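Local coordinates for protein escJ (Escherichia coli, PDB 1YJ7) that probably assembles into a ring-shaped membrane platform on which the type III secretion system of enteropathogenic E. coli is built, at residues D[16-21]-D[26-31]; D[97-102]-D[144-149]; D[65-70]-D[83-88]. The protein carries 3 engineered substitutions. All coordinates share one frame; numbering follows the deposited sequence.

Contact 1: residues D[16-21]-D[26-31]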
loop_
_atom_site.group_PDB
_atom_site.type_symbol
_atom_site.label_atom_id
_atom_site.label_comp_id
_atom_site.label_asym_id
_atom_site.label_seq_id
_atom_site.Cartn_x
_atom_site.Cartn_y
_atom_site.Cartn_z
ATOM N N GLN D 16 -2.767 13.722 -26.941
ATOM C CA GLN D 16 -3.750 12.653 -26.760
ATOM C C GLN D 16 -4.778 13.019 -25.700
ATOM O O GLN D 16 -5.986 12.827 -25.911
ATOM C CB GLN D 16 -3.067 11.317 -26.469
ATOM C CG GLN D 16 -2.282 10.835 -27.696
ATOM C CD GLN D 16 -1.613 9.502 -27.490
ATOM O OE1 GLN D 16 -1.262 9.147 -26.368
ATOM N NE2 GLN D 16 -1.421 8.760 -28.589
ATOM N N MET D 17 -4.325 13.565 -24.581
ATOM C CA MET D 17 -5.242 13.956 -23.508
ATOM C C MET D 17 -6.124 15.115 -23.953
ATOM O O MET D 17 -7.324 15.115 -23.721
ATOM C CB MET D 17 -4.473 14.301 -22.227
ATOM C CG MET D 17 -3.873 13.099 -21.567
ATOM S SD MET D 17 -3.156 13.510 -19.909
ATOM C CE MET D 17 -1.712 13.370 -20.284
ATOM N N GLN D 18 -5.526 16.085 -24.637
ATOM C CA GLN D 18 -6.249 17.260 -25.090
ATOM C C GLN D 18 -7.311 16.872 -26.105
ATOM O O GLN D 18 -8.460 17.260 -25.968
ATOM C CB GLN D 18 -5.254 18.272 -25.691
ATOM C CG GLN D 18 -5.886 19.542 -26.222
ATOM C CD GLN D 18 -4.900 20.461 -26.904
ATOM O OE1 GLN D 18 -5.271 21.555 -27.376
ATOM N NE2 GLN D 18 -3.675 20.030 -27.005
ATOM N N ALA D 19 -6.934 16.097 -27.127
ATOM C CA ALA D 19 -7.901 15.631 -28.116
ATOM C C ALA D 19 -9.046 14.829 -27.490
ATOM O O ALA D 19 -10.211 14.986 -27.856
ATOM C CB ALA D 19 -7.202 14.807 -29.204
ATOM N N LEU D 20 -8.713 13.960 -26.537
ATOM C CA LEU D 20 -9.715 13.158 -25.869
ATOM C C LEU D 20 -10.723 14.063 -25.153
ATOM O O LEU D 20 -11.939 13.861 -25.256
ATOM C CB LEU D 20 -9.046 12.188 -24.885
ATOM C CG LEU D 20 -9.941 11.413 -23.917
ATOM C CD1 LEU D 20 -10.936 10.517 -24.684
ATOM C CD2 LEU D 20 -9.059 10.610 -23.003
ATOM N N LEU D 21 -10.215 15.057 -24.431
ATOM C CA LEU D 21 -11.073 15.963 -23.666
ATOM C C LEU D 21 -11.925 16.828 -24.596
ATOM O O LEU D 21 -13.133 16.968 -24.384
ATOM C CB LEU D 21 -10.259 16.818 -22.700
ATOM C CG LEU D 21 -9.658 16.022 -21.530
ATOM C CD1 LEU D 21 -8.730 16.898 -20.748
ATOM C CD2 LEU D 21 -10.735 15.443 -20.633
ATOM N N VAL D 26 -15.142 19.024 -23.350
ATOM C CA VAL D 26 -14.501 19.628 -22.199
ATOM C C VAL D 26 -13.597 20.743 -22.693
ATOM O O VAL D 26 -12.763 20.514 -23.551
ATOM C CB VAL D 26 -13.648 18.603 -21.415
ATOM C CG1 VAL D 26 -12.830 19.295 -20.308
ATOM C CG2 VAL D 26 -14.522 17.522 -20.855
ATOM N N ASN D 27 -13.743 21.921 -22.105
ATOM C CA ASN D 27 -12.935 23.093 -22.444
ATOM C C ASN D 27 -11.540 22.945 -21.822
ATOM O O ASN D 27 -11.340 23.178 -20.632
ATOM C CB ASN D 27 -13.672 24.379 -21.983
ATOM C CG ASN D 27 -12.750 25.586 -21.763
ATOM O OD1 ASN D 27 -11.665 25.695 -22.343
ATOM N ND2 ASN D 27 -13.208 26.513 -20.924
ATOM N N VAL D 28 -10.572 22.569 -22.643
ATOM C CA VAL D 28 -9.202 22.405 -22.169
ATOM C C VAL D 28 -8.271 23.400 -22.865
ATOM O O VAL D 28 -8.432 23.728 -24.036
ATOM C CB VAL D 28 -8.712 20.918 -22.284
ATOM C CG1 VAL D 28 -9.098 20.300 -23.595
ATOM C CG2 VAL D 28 -7.199 20.794 -22.063
ATOM N N SER D 29 -7.322 23.909 -22.106
ATOM C CA SER D 29 -6.312 24.803 -22.629
ATOM C C SER D 29 -4.932 24.223 -22.378
ATOM O O SER D 29 -4.692 23.543 -21.378
ATOM C CB SER D 29 -6.453 26.190 -22.010
ATOM O OG SER D 29 -6.290 26.130 -20.617
ATOM N N LYS D 30 -4.031 24.483 -23.317
ATOM C CA LYS D 30 -2.684 23.963 -23.280
ATOM C C LYS D 30 -1.703 25.118 -23.365
ATOM O O LYS D 30 -1.912 26.050 -24.140
ATOM C CB LYS D 30 -2.456 23.006 -24.450
ATOM C CG LYS D 30 -1.110 22.313 -24.396
ATOM C CD LYS D 30 -1.006 21.168 -25.396
ATOM C CE LYS D 30 -1.026 21.680 -26.857
ATOM N NZ LYS D 30 -1.153 20.543 -27.846
ATOM N N GLU D 31 -0.648 25.057 -22.570
ATOM C CA GLU D 31 0.438 26.022 -22.646
ATOM C C GLU D 31 1.771 25.298 -22.597
ATOM O O GLU D 31 1.923 24.264 -21.939
ATOM C CB GLU D 31 0.306 27.117 -21.554
ATOM C CG GLU D 31 0.844 26.769 -20.180
ATOM C CD GLU D 31 0.100 27.481 -19.041
ATOM O OE1 GLU D 31 -0.221 26.805 -18.025
ATOM O OE2 GLU D 31 -0.160 28.716 -19.154
#

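Contact 2: residues D[97-102]-D[144-149]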
loop_
_atom_site.group_PDB
_atom_site.type_symbol
_atom_site.label_atom_id
_atom_site.label_comp_id
_atom_site.label_asym_id
_atom_site.label_seq_id
_atom_site.Cartn_x
_atom_site.Cartn_y
_atom_site.Cartn_z
ATOM N N ARG D 97 9.607 -4.412 -33.276
ATOM C CA ARG D 97 10.007 -3.506 -34.347
ATOM C C ARG D 97 9.517 -4.024 -35.686
ATOM O O ARG D 97 8.994 -3.261 -36.498
ATOM C CB ARG D 97 11.524 -3.322 -34.356
ATOM C CG ARG D 97 12.000 -2.410 -35.498
ATOM C CD ARG D 97 13.466 -2.417 -35.682
ATOM N NE ARG D 97 14.084 -1.497 -34.755
ATOM C CZ ARG D 97 14.929 -1.814 -33.818
ATOM N NH1 ARG D 97 15.298 -3.076 -33.663
ATOM N NH2 ARG D 97 15.432 -0.847 -33.036
ATOM N N LEU D 98 9.688 -5.327 -35.906
ATOM C CA LEU D 98 9.284 -5.992 -37.149
ATOM C C LEU D 98 7.764 -5.989 -37.299
ATOM O O LEU D 98 7.223 -5.554 -38.320
ATOM C CB LEU D 98 9.874 -7.416 -37.202
ATOM C CG LEU D 98 9.566 -8.330 -38.412
ATOM C CD1 LEU D 98 10.650 -9.426 -38.588
ATOM C CD2 LEU D 98 8.197 -8.977 -38.303
ATOM N N LEU D 99 7.050 -6.431 -36.270
ATOM C CA LEU D 99 5.593 -6.499 -36.347
ATOM C C LEU D 99 4.975 -5.115 -36.512
ATOM O O LEU D 99 3.920 -4.973 -37.116
ATOM C CB LEU D 99 4.990 -7.192 -35.122
ATOM C CG LEU D 99 5.328 -8.663 -34.961
ATOM C CD1 LEU D 99 4.782 -9.172 -33.645
ATOM C CD2 LEU D 99 4.804 -9.457 -36.108
ATOM N N SER D 100 5.643 -4.094 -36.003
ATOM C CA SER D 100 5.100 -2.744 -36.064
ATOM C C SER D 100 5.175 -2.136 -37.466
ATOM O O SER D 100 4.620 -1.062 -37.704
ATOM C CB SER D 100 5.796 -1.843 -35.062
ATOM O OG SER D 100 5.591 -2.327 -33.749
ATOM N N LYS D 101 5.838 -2.816 -38.393
ATOM C CA LYS D 101 5.824 -2.415 -39.809
ATOM C C LYS D 101 4.637 -2.969 -40.587
ATOM O O LYS D 101 4.383 -2.568 -41.724
ATOM C CB LYS D 101 7.139 -2.817 -40.496
ATOM C CG LYS D 101 8.352 -2.118 -39.922
ATOM C CD LYS D 101 9.598 -2.465 -40.700
ATOM C CE LYS D 101 10.848 -1.936 -40.035
ATOM N NZ LYS D 101 12.024 -2.146 -40.942
ATOM N N ILE D 102 3.883 -3.898 -39.997
ATOM C CA ILE D 102 2.675 -4.375 -40.664
ATOM C C ILE D 102 1.647 -3.251 -40.731
ATOM O O ILE D 102 1.323 -2.662 -39.698
ATOM C CB ILE D 102 2.081 -5.573 -39.904
ATOM C CG1 ILE D 102 3.065 -6.744 -39.933
ATOM C CG2 ILE D 102 0.745 -5.950 -40.492
ATOM C CD1 ILE D 102 2.692 -7.883 -39.020
ATOM N N LYS D 144 2.063 -15.187 -36.134
ATOM C CA LYS D 144 2.557 -16.295 -35.349
ATOM C C LYS D 144 3.770 -16.932 -36.024
ATOM O O LYS D 144 4.731 -17.255 -35.363
ATOM C CB LYS D 144 1.471 -17.339 -35.160
ATOM C CG LYS D 144 0.443 -16.945 -34.178
ATOM C CD LYS D 144 -0.370 -18.167 -33.722
ATOM C CE LYS D 144 -1.382 -17.767 -32.684
ATOM N NZ LYS D 144 -2.430 -18.827 -32.530
ATOM N N ASN D 145 3.726 -17.066 -37.341
ATOM C CA ASN D 145 4.839 -17.662 -38.067
ATOM C C ASN D 145 6.100 -16.781 -38.010
ATOM O O ASN D 145 7.209 -17.301 -37.848
ATOM C CB ASN D 145 4.454 -17.967 -39.515
ATOM C CG ASN D 145 3.631 -19.243 -39.658
ATOM O OD1 ASN D 145 3.808 -20.197 -38.904
ATOM N ND2 ASN D 145 2.737 -19.264 -40.649
ATOM N N LEU D 146 5.940 -15.462 -38.111
ATOM C CA LEU D 146 7.061 -14.537 -37.933
ATOM C C LEU D 146 7.697 -14.628 -36.534
ATOM O O LEU D 146 8.914 -14.716 -36.400
ATOM C CB LEU D 146 6.634 -13.101 -38.233
ATOM C CG LEU D 146 6.237 -12.810 -39.691
ATOM C CD1 LEU D 146 5.481 -11.517 -39.796
ATOM C CD2 LEU D 146 7.468 -12.786 -40.592
ATOM N N VAL D 147 6.869 -14.660 -35.492
ATOM C CA VAL D 147 7.354 -14.792 -34.135
ATOM C C VAL D 147 8.041 -16.145 -33.942
ATOM O O VAL D 147 9.129 -16.205 -33.394
ATOM C CB VAL D 147 6.207 -14.602 -33.119
ATOM C CG1 VAL D 147 6.687 -14.870 -31.715
ATOM C CG2 VAL D 147 5.660 -13.170 -33.221
ATOM N N LYS D 148 7.417 -17.204 -34.432
ATOM C CA LYS D 148 7.960 -18.555 -34.307
ATOM C C LYS D 148 9.384 -18.621 -34.825
ATOM O O LYS D 148 10.264 -19.130 -34.155
ATOM C CB LYS D 148 7.087 -19.525 -35.084
ATOM C CG LYS D 148 7.547 -20.991 -35.015
ATOM C CD LYS D 148 6.938 -21.803 -36.116
ATOM C CE LYS D 148 7.348 -23.279 -35.995
ATOM N NZ LYS D 148 8.777 -23.469 -36.322
ATOM N N ASN D 149 9.602 -18.080 -36.018
ATOM C CA ASN D 149 10.894 -18.225 -36.679
ATOM C C ASN D 149 11.922 -17.180 -36.282
ATOM O O ASN D 149 13.065 -17.245 -36.734
ATOM C CB ASN D 149 10.687 -18.332 -38.189
ATOM C CG ASN D 149 10.146 -19.699 -38.586
ATOM O OD1 ASN D 149 10.675 -20.711 -38.181
ATOM N ND2 ASN D 149 9.059 -19.717 -39.315
#

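Contact 3: residues D[65-70]-D[83-88]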
loop_
_atom_site.group_PDB
_atom_site.type_symbol
_atom_site.label_atom_id
_atom_site.label_comp_id
_atom_site.label_asym_id
_atom_site.label_seq_id
_atom_site.Cartn_x
_atom_site.Cartn_y
_atom_site.Cartn_z
ATOM N N ALA D 65 9.096 -0.688 -15.040
ATOM C CA ALA D 65 10.541 -0.827 -14.821
ATOM C C ALA D 65 11.296 -0.949 -16.133
ATOM O O ALA D 65 10.866 -1.637 -17.068
ATOM C CB ALA D 65 10.841 -2.016 -13.935
ATOM N N ASP D 66 12.429 -0.261 -16.181
ATOM C CA ASP D 66 13.307 -0.245 -17.327
ATOM C C ASP D 66 14.423 -1.242 -17.022
ATOM O O ASP D 66 15.057 -1.161 -15.982
ATOM C CB ASP D 66 13.859 1.175 -17.496
ATOM C CG ASP D 66 14.779 1.328 -18.699
ATOM O OD1 ASP D 66 15.157 2.493 -18.977
ATOM O OD2 ASP D 66 15.193 0.387 -19.407
ATOM N N ILE D 67 14.655 -2.189 -17.920
ATOM C CA ILE D 67 15.720 -3.176 -17.722
ATOM C C ILE D 67 17.091 -2.516 -17.524
ATOM O O ILE D 67 17.920 -3.029 -16.792
ATOM C CB ILE D 67 15.761 -4.177 -18.901
ATOM C CG1 ILE D 67 16.735 -5.317 -18.617
ATOM C CG2 ILE D 67 16.071 -3.478 -20.230
ATOM C CD1 ILE D 67 16.561 -6.487 -19.589
ATOM N N GLU D 68 17.315 -1.380 -18.171
ATOM C CA GLU D 68 18.601 -0.681 -18.071
ATOM C C GLU D 68 18.785 0.041 -16.734
ATOM O O GLU D 68 19.904 0.443 -16.394
ATOM C CB GLU D 68 18.762 0.301 -19.240
ATOM C CG GLU D 68 18.922 -0.381 -20.589
ATOM C CD GLU D 68 20.181 -1.221 -20.668
ATOM O OE1 GLU D 68 20.079 -2.473 -20.701
ATOM O OE2 GLU D 68 21.279 -0.629 -20.676
ATOM N N VAL D 69 17.694 0.219 -15.994
ATOM C CA VAL D 69 17.757 0.739 -14.629
ATOM C C VAL D 69 17.936 -0.392 -13.617
ATOM O O VAL D 69 18.781 -0.290 -12.732
ATOM C CB VAL D 69 16.495 1.558 -14.286
ATOM C CG1 VAL D 69 16.512 2.001 -12.815
ATOM C CG2 VAL D 69 16.382 2.757 -15.213
ATOM N N ILE D 70 17.149 -1.460 -13.745
ATOM C CA ILE D 70 17.274 -2.642 -12.881
ATOM C C ILE D 70 18.666 -3.288 -13.002
ATOM O O ILE D 70 19.229 -3.734 -12.006
ATOM C CB ILE D 70 16.161 -3.689 -13.201
ATOM C CG1 ILE D 70 14.757 -3.095 -12.998
ATOM C CG2 ILE D 70 16.326 -4.952 -12.350
ATOM C CD1 ILE D 70 14.588 -2.290 -11.704
ATOM N N GLU D 83 22.812 -11.114 -18.405
ATOM C CA GLU D 83 23.101 -11.068 -19.833
ATOM C C GLU D 83 21.959 -11.629 -20.646
ATOM O O GLU D 83 21.559 -11.052 -21.654
ATOM C CB GLU D 83 24.350 -11.906 -20.126
ATOM C CG GLU D 83 24.705 -11.991 -21.594
ATOM C CD GLU D 83 24.975 -10.630 -22.184
ATOM O OE1 GLU D 83 25.274 -9.701 -21.401
ATOM O OE2 GLU D 83 24.895 -10.494 -23.432
ATOM N N ASN D 84 21.467 -12.778 -20.212
ATOM C CA ASN D 84 20.397 -13.464 -20.896
ATOM C C ASN D 84 19.096 -12.649 -20.868
ATOM O O ASN D 84 18.325 -12.709 -21.812
ATOM C CB ASN D 84 20.152 -14.836 -20.286
ATOM C CG ASN D 84 21.285 -15.831 -20.587
ATOM O OD1 ASN D 84 21.210 -17.010 -20.191
ATOM N ND2 ASN D 84 22.339 -15.362 -21.269
ATOM N N ALA D 85 18.859 -11.903 -19.786
ATOM C CA ALA D 85 17.659 -11.048 -19.720
ATOM C C ALA D 85 17.769 -9.930 -20.744
ATOM O O ALA D 85 16.772 -9.540 -21.345
ATOM C CB ALA D 85 17.478 -10.458 -18.327
ATOM N N LYS D 86 18.987 -9.418 -20.937
ATOM C CA LYS D 86 19.229 -8.358 -21.906
ATOM C C LYS D 86 19.112 -8.889 -23.337
ATOM O O LYS D 86 18.553 -8.217 -24.198
ATOM C CB LYS D 86 20.578 -7.666 -21.652
ATOM C CG LYS D 86 20.487 -6.664 -20.501
ATOM C CD LYS D 86 21.773 -5.935 -20.228
ATOM C CE LYS D 86 21.648 -5.119 -18.948
ATOM N NZ LYS D 86 22.712 -4.082 -18.791
ATOM N N ILE D 87 19.612 -10.101 -23.575
ATOM C CA ILE D 87 19.463 -10.759 -24.875
ATOM C C ILE D 87 17.979 -11.015 -25.192
ATOM O O ILE D 87 17.536 -10.824 -26.322
ATOM C CB ILE D 87 20.273 -12.093 -24.904
ATOM C CG1 ILE D 87 21.789 -11.812 -24.925
ATOM C CG2 ILE D 87 19.847 -12.976 -26.064
ATOM C CD1 ILE D 87 22.311 -11.215 -26.220
ATOM N N ASN D 88 17.219 -11.468 -24.197
ATOM C CA ASN D 88 15.789 -11.711 -24.363
ATOM C C ASN D 88 15.051 -10.427 -24.693
ATOM O O ASN D 88 14.165 -10.418 -25.534
ATOM C CB ASN D 88 15.203 -12.285 -23.063
ATOM C CG ASN D 88 13.810 -12.819 -23.229
ATOM O OD1 ASN D 88 13.599 -13.793 -23.959
ATOM N ND2 ASN D 88 12.828 -12.208 -22.515
#

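Contact 1: residues D[16-21]-D[26-31]
Leu21 meets Val26 and Val28 where helix 11-23 turns back into strand 28-32. This is the helix-to-strand return of a small alpha/beta domain, in which two helices pack on a three-stranded antiparallel sheet. Its order of strand, helix, two strands and helix is consistent with the ring-building motifs of this family. The short helix and strand segments run nearly antiparallel, at 159°, with axes 9.0 Å apart.

The tight end is at the turn. Val26 N donates to Leu21 O at 3.1 Å, with an N-H...O angle of 160°. The donor lies above the carbonyl plane. This bond ties the start of the returning chain to the last turn of the helix. Val26 CB rests against the same oxygen, Leu21 O, at 3.4 Å. The apolar contact starts beside it and uses Leu21 CB rather than the leucine tip. Leu21 CB lies 4.0 Å from Val26 CB and 3.8 Å from Val28 CG1. Leu21 also packs on Ala50 and Val26 on Arg49, both of helix 47-56, so this end faces into the domain.

The other end is more polar and more open to solvent: Gln18 and Lys30 are both partly exposed. Their side chains cross at about a right angle. The Gln18 chain runs out straight, while Lys30 bends at chi3. The Gln18 amide is probably turned over in the model, so its exact pairing with the lysine is uncertain. Between the two ends, the CG1 methyl of Val28 reaches back to the helix backbone, 3.9 Å from Gln18 O.

Contact 2: residues D[97-102]-D[144-149]
Leu98 and Leu99, in the C-terminal part of helix 80-99, face Leu146 and Val147 of helix 140-150. Both helices lie on one face of the mixed three-stranded sheet of the second alpha/beta domain. Its order of helix, two strands, helix and strand is that of a ring-building motif, consistent with the family. The contact is made of methyl groups and is small, burying 153 Å² in all.

Two pairs differ in how they meet. Leu98 and Leu146 cross obliquely near the surface. Their branch ends touch, with Leu98 CD2 and Leu146 CD1 4.0 Å apart. Leu98 holds CG anti to the backbone N (chi1 179°), which carries the isobutyl group out toward the other helix. Both residues of this pair remain largely exposed.

Leu99 and Val147 form the inner pair and are buried. Here the side chains cross at about a right angle. Leu99 CD1 comes to 4.1 Å from Val147 CG2, so a leucine branch meets a single valine methyl. The CA-to-side-chain bond of Leu99 does not aim at the other helix. With CG anti to the carbonyl carbon (chi1 -66°), the branched end nevertheless turns toward helix 140-150. The second branch, CD2, is 4.3 Å from Leu146 CD1 and links the inner pair to the outer one.

Below, the sheet supplies the floor. Val126 touches both Leu99 and Val147, Ala124 touches Val147, and Cys108 touches Leu99. A type I turn runs from Leu99 to Ile102. The turn is closed by Ile102 N donating to Leu99 O at 3.1 Å.

Contact 3: residues D[65-70]-D[83-88]
The backbones of 65-70 and 83-88 come nearest at Ile67 and Lys86, whose CA atoms are 7.5 Å apart, so side chains must bridge the distance between the short helix 67-70 and helix 80-99.

Ile67 does most of the apolar bridging. Its CG1 is anti to the backbone N (chi1 -172°), and the extended chain brings CD1 up against the backbone of the long helix. Ile67 CD1 lies 3.5 Å from Ala85 O, a van der Waals contact. The same methyl is 4.0 Å from Lys86 CG and 4.3 Å from Ala85 CB. It therefore touches both the main chain and the side chains of one helical turn.

Glu68 and Lys86 make the outer, charged part. Glu68 bends at chi2 (-63°), which swings its carboxylate over to the long helix. Lys86 runs out straight beyond CG, and the two chains cross at about a right angle. The salt bridge from Glu68 OE1 to Lys86 NZ is long, at 3.6 Å. Glu68 OE1 is about as near Lys86 CE (3.5 Å). The ammonium group has a firmer partner in Phe71 O, to which it hydrogen-bonds.

The short helix follows the extended linker that leads from the first alpha/beta domain to the second, and helix 80-99 begins the second. Asp66 is the N-cap of helix 67-70. Asp66 OD2 accepts from Glu68 N at 3.0 Å, and the donor comes from above the carboxylate plane. Asp66 O takes both Val69 N and Ile70 N.

A second subunit also packs here. Its Leu90 touches Ile67, its Ile87 touches Ala85, and its Arg97 NH2 donates to Ala65 O.

Overall arrangement
The three contacts are spread along an elongated chain. Contact 1 belongs to the first domain, its centre about 35 Å from that of contact 2. Contacts 2 and 3 share helix 80-99, with centres about 21 Å apart. Contacts 1 and 2 each run from a buried pair (Leu21 and Val26; Leu99 and Val147) to an edge nearer solvent. Contact 3 has one buried residue, Ile67, and otherwise lies near the surface. Contact 1 is a local turn with a backbone bond, apolar packing and a polar edge. Contact 2 joins two helices by methyl groups alone. Contact 3 ties linker to domain through one isoleucine and a long ion pair, and alone touches another subunit.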